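Local coordinates for Ras GTPase-activating-like protein IQGAP3 (Homo sapiens, PDB 3ISU) that is an IQGAP-family, calmodulin-binding signalling protein, probably a scaffold, whose C-terminal RGC (RasGAP C-terminus) domain probably mediates protein-protein interactions, at residues E40-P45 with F100-V105; A62-V67 with Q80-D85. One frame throughout, in Å; residues are numbered along the deposited sequence.

Interaction 1 (E40-P45 with F100-V105)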
loop_
_atom_site.group_PDB
_atom_site.type_symbol
_atom_site.label_atom_id
_atom_site.label_comp_id
_atom_site.label_asym_id
_atom_site.label_seq_id
_atom_site.Cartn_x
_atom_site.Cartn_y
_atom_site.Cartn_z
ATOM N N GLU A 40 -4.951 -10.169 -1.813
ATOM C CA GLU A 40 -4.254 -11.221 -2.553
ATOM C C GLU A 40 -3.075 -10.686 -3.316
ATOM O O GLU A 40 -2.991 -9.479 -3.626
ATOM C CB GLU A 40 -5.188 -11.946 -3.542
ATOM C CG GLU A 40 -5.502 -11.193 -4.792
ATOM C CD GLU A 40 -6.304 -12.036 -5.852
ATOM O OE1 GLU A 40 -7.154 -12.845 -5.438
ATOM O OE2 GLU A 40 -6.073 -11.868 -7.086
ATOM N N ILE A 41 -2.143 -11.581 -3.650
ATOM C CA ILE A 41 -1.122 -11.277 -4.622
ATOM C C ILE A 41 -1.201 -12.412 -5.630
ATOM O O ILE A 41 -0.897 -13.579 -5.327
ATOM C CB ILE A 41 0.317 -11.144 -4.057
ATOM C CG1 ILE A 41 0.393 -10.057 -2.953
ATOM C CG2 ILE A 41 1.247 -10.814 -5.177
ATOM C CD1 ILE A 41 1.777 -9.898 -2.288
ATOM N N GLU A 42 -1.666 -12.083 -6.824
ATOM C CA GLU A 42 -1.879 -13.105 -7.833
ATOM C C GLU A 42 -0.565 -13.843 -8.132
ATOM O O GLU A 42 0.470 -13.216 -8.260
ATOM C CB GLU A 42 -2.448 -12.454 -9.104
ATOM C CG GLU A 42 -3.343 -13.369 -9.853
ATOM C CD GLU A 42 -3.662 -12.851 -11.256
ATOM O OE1 GLU A 42 -3.269 -11.688 -11.610
ATOM O OE2 GLU A 42 -4.285 -13.648 -11.996
ATOM N N ASP A 43 -0.624 -15.171 -8.199
ATOM C CA ASP A 43 0.550 -16.023 -8.492
ATOM C C ASP A 43 1.642 -15.972 -7.418
ATOM O O ASP A 43 2.798 -16.272 -7.716
ATOM C CB ASP A 43 1.209 -15.660 -9.832
ATOM C CG ASP A 43 0.253 -15.781 -11.009
ATOM O OD1 ASP A 43 -0.490 -16.779 -11.054
ATOM O OD2 ASP A 43 0.225 -14.847 -11.845
ATOM N N LEU A 44 1.310 -15.555 -6.191
ATOM C CA LEU A 44 2.296 -15.635 -5.116
ATOM C C LEU A 44 1.626 -16.370 -3.979
ATOM O O LEU A 44 0.636 -15.887 -3.429
ATOM C CB LEU A 44 2.775 -14.260 -4.628
ATOM C CG LEU A 44 4.027 -14.273 -3.733
ATOM C CD1 LEU A 44 5.272 -14.801 -4.434
ATOM C CD2 LEU A 44 4.302 -12.877 -3.198
ATOM N N PRO A 45 2.171 -17.535 -3.621
ATOM C CA PRO A 45 1.679 -18.242 -2.450
ATOM C C PRO A 45 1.816 -17.379 -1.164
ATOM O O PRO A 45 2.766 -16.643 -1.008
ATOM C CB PRO A 45 2.588 -19.483 -2.388
ATOM C CG PRO A 45 3.022 -19.693 -3.898
ATOM C CD PRO A 45 3.276 -18.254 -4.287
ATOM N N PHE A 100 1.112 -2.629 -8.172
ATOM C CA PHE A 100 2.133 -3.417 -8.855
ATOM C C PHE A 100 1.524 -4.549 -9.681
ATOM O O PHE A 100 2.021 -5.663 -9.638
ATOM C CB PHE A 100 3.121 -3.969 -7.801
ATOM C CG PHE A 100 3.719 -2.909 -6.922
ATOM C CD1 PHE A 100 4.682 -2.033 -7.438
ATOM C CD2 PHE A 100 3.283 -2.728 -5.613
ATOM C CE1 PHE A 100 5.229 -1.046 -6.643
ATOM C CE2 PHE A 100 3.814 -1.708 -4.796
ATOM C CZ PHE A 100 4.800 -0.872 -5.315
ATOM N N ASN A 101 0.411 -4.283 -10.379
ATOM C CA ASN A 101 -0.271 -5.266 -11.260
ATOM C C ASN A 101 -0.975 -6.494 -10.618
ATOM O O ASN A 101 -2.086 -6.853 -10.998
ATOM C CB ASN A 101 0.676 -5.749 -12.361
ATOM N N LYS A 102 -0.359 -7.129 -9.639
ATOM C CA LYS A 102 -0.920 -8.352 -9.076
ATOM C C LYS A 102 -1.282 -8.293 -7.596
ATOM O O LYS A 102 -1.835 -9.263 -7.078
ATOM C CB LYS A 102 0.040 -9.511 -9.343
ATOM C CG LYS A 102 0.076 -9.963 -10.819
ATOM C CD LYS A 102 0.925 -11.213 -11.016
ATOM C CE LYS A 102 0.817 -11.747 -12.444
ATOM N NZ LYS A 102 1.819 -12.836 -12.671
ATOM N N ALA A 103 -1.004 -7.192 -6.904
ATOM C CA ALA A 103 -1.362 -7.084 -5.485
ATOM C C ALA A 103 -2.686 -6.370 -5.329
ATOM O O ALA A 103 -2.795 -5.220 -5.709
ATOM C CB ALA A 103 -0.287 -6.349 -4.688
ATOM N N LYS A 104 -3.668 -7.000 -4.739
ATOM C CA LYS A 104 -4.978 -6.371 -4.605
ATOM C C LYS A 104 -5.110 -5.922 -3.177
ATOM O O LYS A 104 -4.813 -6.694 -2.255
ATOM C CB LYS A 104 -6.098 -7.335 -4.953
ATOM C CG LYS A 104 -6.295 -7.627 -6.433
ATOM C CD LYS A 104 -7.583 -8.495 -6.551
ATOM C CE LYS A 104 -8.179 -8.569 -7.957
ATOM N NZ LYS A 104 -9.578 -9.167 -7.872
ATOM N N VAL A 105 -5.505 -4.671 -2.967
ATOM C CA VAL A 105 -5.619 -4.100 -1.637
ATOM C C VAL A 105 -7.046 -3.618 -1.445
ATOM O O VAL A 105 -7.690 -3.185 -2.436
ATOM C CB VAL A 105 -4.620 -2.963 -1.328
ATOM C CG1 VAL A 105 -3.190 -3.511 -1.285
ATOM C CG2 VAL A 105 -4.717 -1.847 -2.334
#

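Interaction 2 (A62-V67 with Q80-D85)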
loop_
_atom_site.group_PDB
_atom_site.type_symbol
_atom_site.label_atom_id
_atom_site.label_comp_id
_atom_site.label_asym_id
_atom_site.label_seq_id
_atom_site.Cartn_x
_atom_site.Cartn_y
_atom_site.Cartn_z
ATOM N N ALA A 62 -0.248 17.394 -1.407
ATOM C CA ALA A 62 -1.292 17.049 -0.448
ATOM C C ALA A 62 -1.982 15.778 -0.881
ATOM O O ALA A 62 -2.422 15.675 -2.045
ATOM C CB ALA A 62 -2.372 18.217 -0.393
ATOM N N GLY A 63 -2.137 14.828 0.037
ATOM C CA GLY A 63 -2.896 13.613 -0.258
ATOM C C GLY A 63 -2.102 12.573 -1.075
ATOM O O GLY A 63 -2.630 11.520 -1.386
ATOM N N LYS A 64 -0.840 12.860 -1.374
ATOM C CA LYS A 64 -0.035 11.972 -2.242
ATOM C C LYS A 64 0.889 11.152 -1.366
ATOM O O LYS A 64 1.499 11.675 -0.436
ATOM C CB LYS A 64 0.774 12.776 -3.242
ATOM C CG LYS A 64 1.609 11.952 -4.228
ATOM C CD LYS A 64 2.166 12.943 -5.259
ATOM C CE LYS A 64 2.821 12.294 -6.453
ATOM N NZ LYS A 64 3.399 13.397 -7.296
ATOM N N PHE A 65 0.983 9.859 -1.658
ATOM C CA PHE A 65 1.866 8.952 -0.933
ATOM C C PHE A 65 2.682 8.165 -1.936
ATOM O O PHE A 65 2.170 7.794 -2.998
ATOM C CB PHE A 65 1.084 7.978 -0.092
ATOM C CG PHE A 65 0.229 8.651 0.912
ATOM C CD1 PHE A 65 0.704 8.926 2.170
ATOM C CD2 PHE A 65 -1.039 9.060 0.575
ATOM C CE1 PHE A 65 -0.100 9.567 3.112
ATOM C CE2 PHE A 65 -1.856 9.710 1.530
ATOM C CZ PHE A 65 -1.384 9.971 2.774
ATOM N N GLU A 66 3.957 8.002 -1.617
ATOM C CA GLU A 66 4.868 7.297 -2.483
ATOM C C GLU A 66 4.965 5.896 -1.919
ATOM O O GLU A 66 5.203 5.724 -0.726
ATOM C CB GLU A 66 6.209 8.017 -2.469
ATOM C CG GLU A 66 7.208 7.444 -3.417
ATOM C CD GLU A 66 8.368 8.416 -3.622
ATOM O OE1 GLU A 66 8.198 9.358 -4.432
ATOM O OE2 GLU A 66 9.409 8.253 -2.934
ATOM N N VAL A 67 4.690 4.903 -2.762
ATOM C CA VAL A 67 4.742 3.507 -2.358
ATOM C C VAL A 67 5.940 2.879 -3.050
ATOM O O VAL A 67 6.068 2.939 -4.267
ATOM C CB VAL A 67 3.475 2.722 -2.730
ATOM C CG1 VAL A 67 3.525 1.313 -2.145
ATOM C CG2 VAL A 67 2.234 3.441 -2.206
ATOM N N GLN A 80 2.662 6.277 -7.095
ATOM C CA GLN A 80 2.065 7.344 -6.315
ATOM C C GLN A 80 0.607 7.020 -6.066
ATOM O O GLN A 80 -0.119 6.677 -7.022
ATOM C CB GLN A 80 2.222 8.659 -7.055
ATOM C CG GLN A 80 3.657 9.066 -7.438
ATOM C CD GLN A 80 4.650 9.141 -6.279
ATOM O OE1 GLN A 80 4.359 9.696 -5.205
ATOM N NE2 GLN A 80 5.857 8.601 -6.506
ATOM N N LEU A 81 0.217 7.004 -4.782
ATOM C CA LEU A 81 -1.172 6.805 -4.362
ATOM C C LEU A 81 -1.691 8.212 -4.028
ATOM O O LEU A 81 -1.004 8.971 -3.361
ATOM C CB LEU A 81 -1.280 5.955 -3.083
ATOM C CG LEU A 81 -1.372 4.433 -2.975
ATOM C CD1 LEU A 81 -1.446 4.084 -1.513
ATOM C CD2 LEU A 81 -2.639 3.928 -3.686
ATOM N N HIS A 82 -2.891 8.532 -4.494
ATOM C CA HIS A 82 -3.540 9.778 -4.153
ATOM C C HIS A 82 -4.780 9.470 -3.326
ATOM O O HIS A 82 -5.646 8.678 -3.718
ATOM C CB HIS A 82 -3.887 10.540 -5.420
ATOM C CG HIS A 82 -2.685 11.013 -6.163
ATOM N ND1 HIS A 82 -2.086 12.226 -5.901
ATOM C CD2 HIS A 82 -1.951 10.431 -7.146
ATOM C CE1 HIS A 82 -1.058 12.390 -6.717
ATOM N NE2 HIS A 82 -0.940 11.307 -7.467
ATOM N N TYR A 83 -4.854 10.104 -2.169
ATOM C CA TYR A 83 -5.949 9.867 -1.263
ATOM C C TYR A 83 -7.287 10.135 -1.969
ATOM O O TYR A 83 -8.245 9.368 -1.802
ATOM C CB TYR A 83 -5.773 10.772 -0.070
ATOM C CG TYR A 83 -6.595 10.377 1.108
ATOM C CD1 TYR A 83 -6.156 9.423 2.022
ATOM C CD2 TYR A 83 -7.870 10.904 1.269
ATOM C CE1 TYR A 83 -6.936 9.086 3.115
ATOM C CE2 TYR A 83 -8.627 10.548 2.313
ATOM C CZ TYR A 83 -8.169 9.668 3.242
ATOM O OH TYR A 83 -9.013 9.382 4.278
ATOM N N GLN A 84 -7.342 11.174 -2.807
ATOM C CA GLN A 84 -8.598 11.535 -3.484
ATOM C C GLN A 84 -9.056 10.454 -4.469
ATOM O O GLN A 84 -10.261 10.185 -4.613
ATOM C CB GLN A 84 -8.492 12.874 -4.185
ATOM C CG GLN A 84 -9.832 13.341 -4.834
ATOM C CD GLN A 84 -11.006 13.552 -3.859
ATOM O OE1 GLN A 84 -10.821 13.930 -2.672
ATOM N NE2 GLN A 84 -12.242 13.283 -4.352
ATOM N N ASP A 85 -8.095 9.767 -5.087
ATOM C CA ASP A 85 -8.414 8.620 -5.956
ATOM C C ASP A 85 -9.020 7.457 -5.143
ATOM O O ASP A 85 -9.981 6.821 -5.570
ATOM C CB ASP A 85 -7.167 8.150 -6.741
ATOM C CG ASP A 85 -6.699 9.154 -7.772
ATOM O OD1 ASP A 85 -7.460 10.020 -8.201
ATOM O OD2 ASP A 85 -5.540 9.084 -8.154
HETATM O O HOH W 1 -3.053 14.046 -4.147
#

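Interaction 1 (E40-P45 with F100-V105)
Asp-43 OD2 takes the ammonium group of Lys-102 at 2.7 Å from NZ, forming the salt bridge of this contact and using the lone pair that points away from the other carboxylate oxygen. Lys-102 reaches it with a fully extended chain, its CG beside the backbone N and anti to the carbonyl carbon (chi1 -72°), which sends the aliphatic part past Glu-42. On the way CD passes 3.4 Å from Glu-42 O. The side chain of Glu-42 crosses that of Lys-102 at about a right angle, and its OE1 stops 3.8 Å from Lys-102 CG, well short of NZ; its attraction for the ammonium group is therefore probably long-range only.

The backbones meet as a short antiparallel ladder. Lys-104 N donates to Glu-40 O at 2.8 Å with a nearly straight N-H...O angle of 170°, while Glu-42 N gives its hydrogen to Lys-102 O just beyond the end of the strands. Between these bonds lies the non-hydrogen-bonded pair Ile-41 and Ala-103, with Ile-41 CG1 4.1 Å from Ala-103 CB on the buried face. On the other face Glu-40 and Lys-104 run side by side in the same direction, with Glu-40 OE2 3.7 Å from Lys-104 CD and too far from NZ for a salt bridge. The type II turn from Ile-41 to Leu-44, closed by Leu-44 N to Ile-41 O, carries Asp-43 round to Lys-102.

In the fold, strand 38-41 forms one edge of a three-stranded antiparallel sheet in which strand 103-106 is central and strand 96-99 is the other edge. Ile-41 and Leu-44 pack on Phe-49, and Phe-100 reaches the larger sheet, meeting Phe-79 edge-to-face.

Interaction 2 (A62-V67 with Q80-D85)
The imidazole of His-82 lies beside the extended chain of Lys-64, its CE1 3.6 Å from Lys-64 CD, and a water sits at the ring edge, in plane, 2.7 Å from ND1. That water donates to Ala-62 O, so it ties the ring to the loop before the strand. The Phe-65 ring has Leu-81 O near its plane at one edge, and CE2 meets Tyr-83 CD1 obliquely.

Gln-80 bends at chi2 (-56°), bringing its amide alongside Glu-66; Gln-80 NE2 donates to Glu-66 OE1 at 3.2 Å, with the amide and carboxylate planes 83° apart. Lys-64 CE rests 3.3 Å from Gln-80 OE1.

In the backbone that carries these side chains, Phe-65 and Leu-81 exchange two bonds of 2.8 Å, N to O in each direction, and Tyr-83 N donates to Gly-63 O as strand 74-82 turns into helix 83-91. On the face of Phe-65 and Leu-81, helix 107-119 packs against the hairpin.

The two faces thus differ in chemistry: one is an apolar core, the other a polar row in which Lys-64 NZ forms a salt bridge with Asp-60, so that the lysine charge beside His-82 is probably partly offset.

How the interactions relate
Interactions 1 and 2 belong to the two separate antiparallel sheets of the domain, with centres 20 Å apart on opposite sides of the chain's centre. Along the chain, 62-67 and 80-85 fall within the long excursion between 40-45 and 100-105, so the local hairpin is nested inside a closure made by sequence-distant strands. They nevertheless touch: Phe-100 CE2 of interaction 1 packs 4.0 Å from Val-67 CG1 of interaction 2, joining the sheets through apolar side chains. Both ladders turn apolar residues to one face and charged or polar ones to the other, but interaction 2 has three bridged pairs and interaction 1 two.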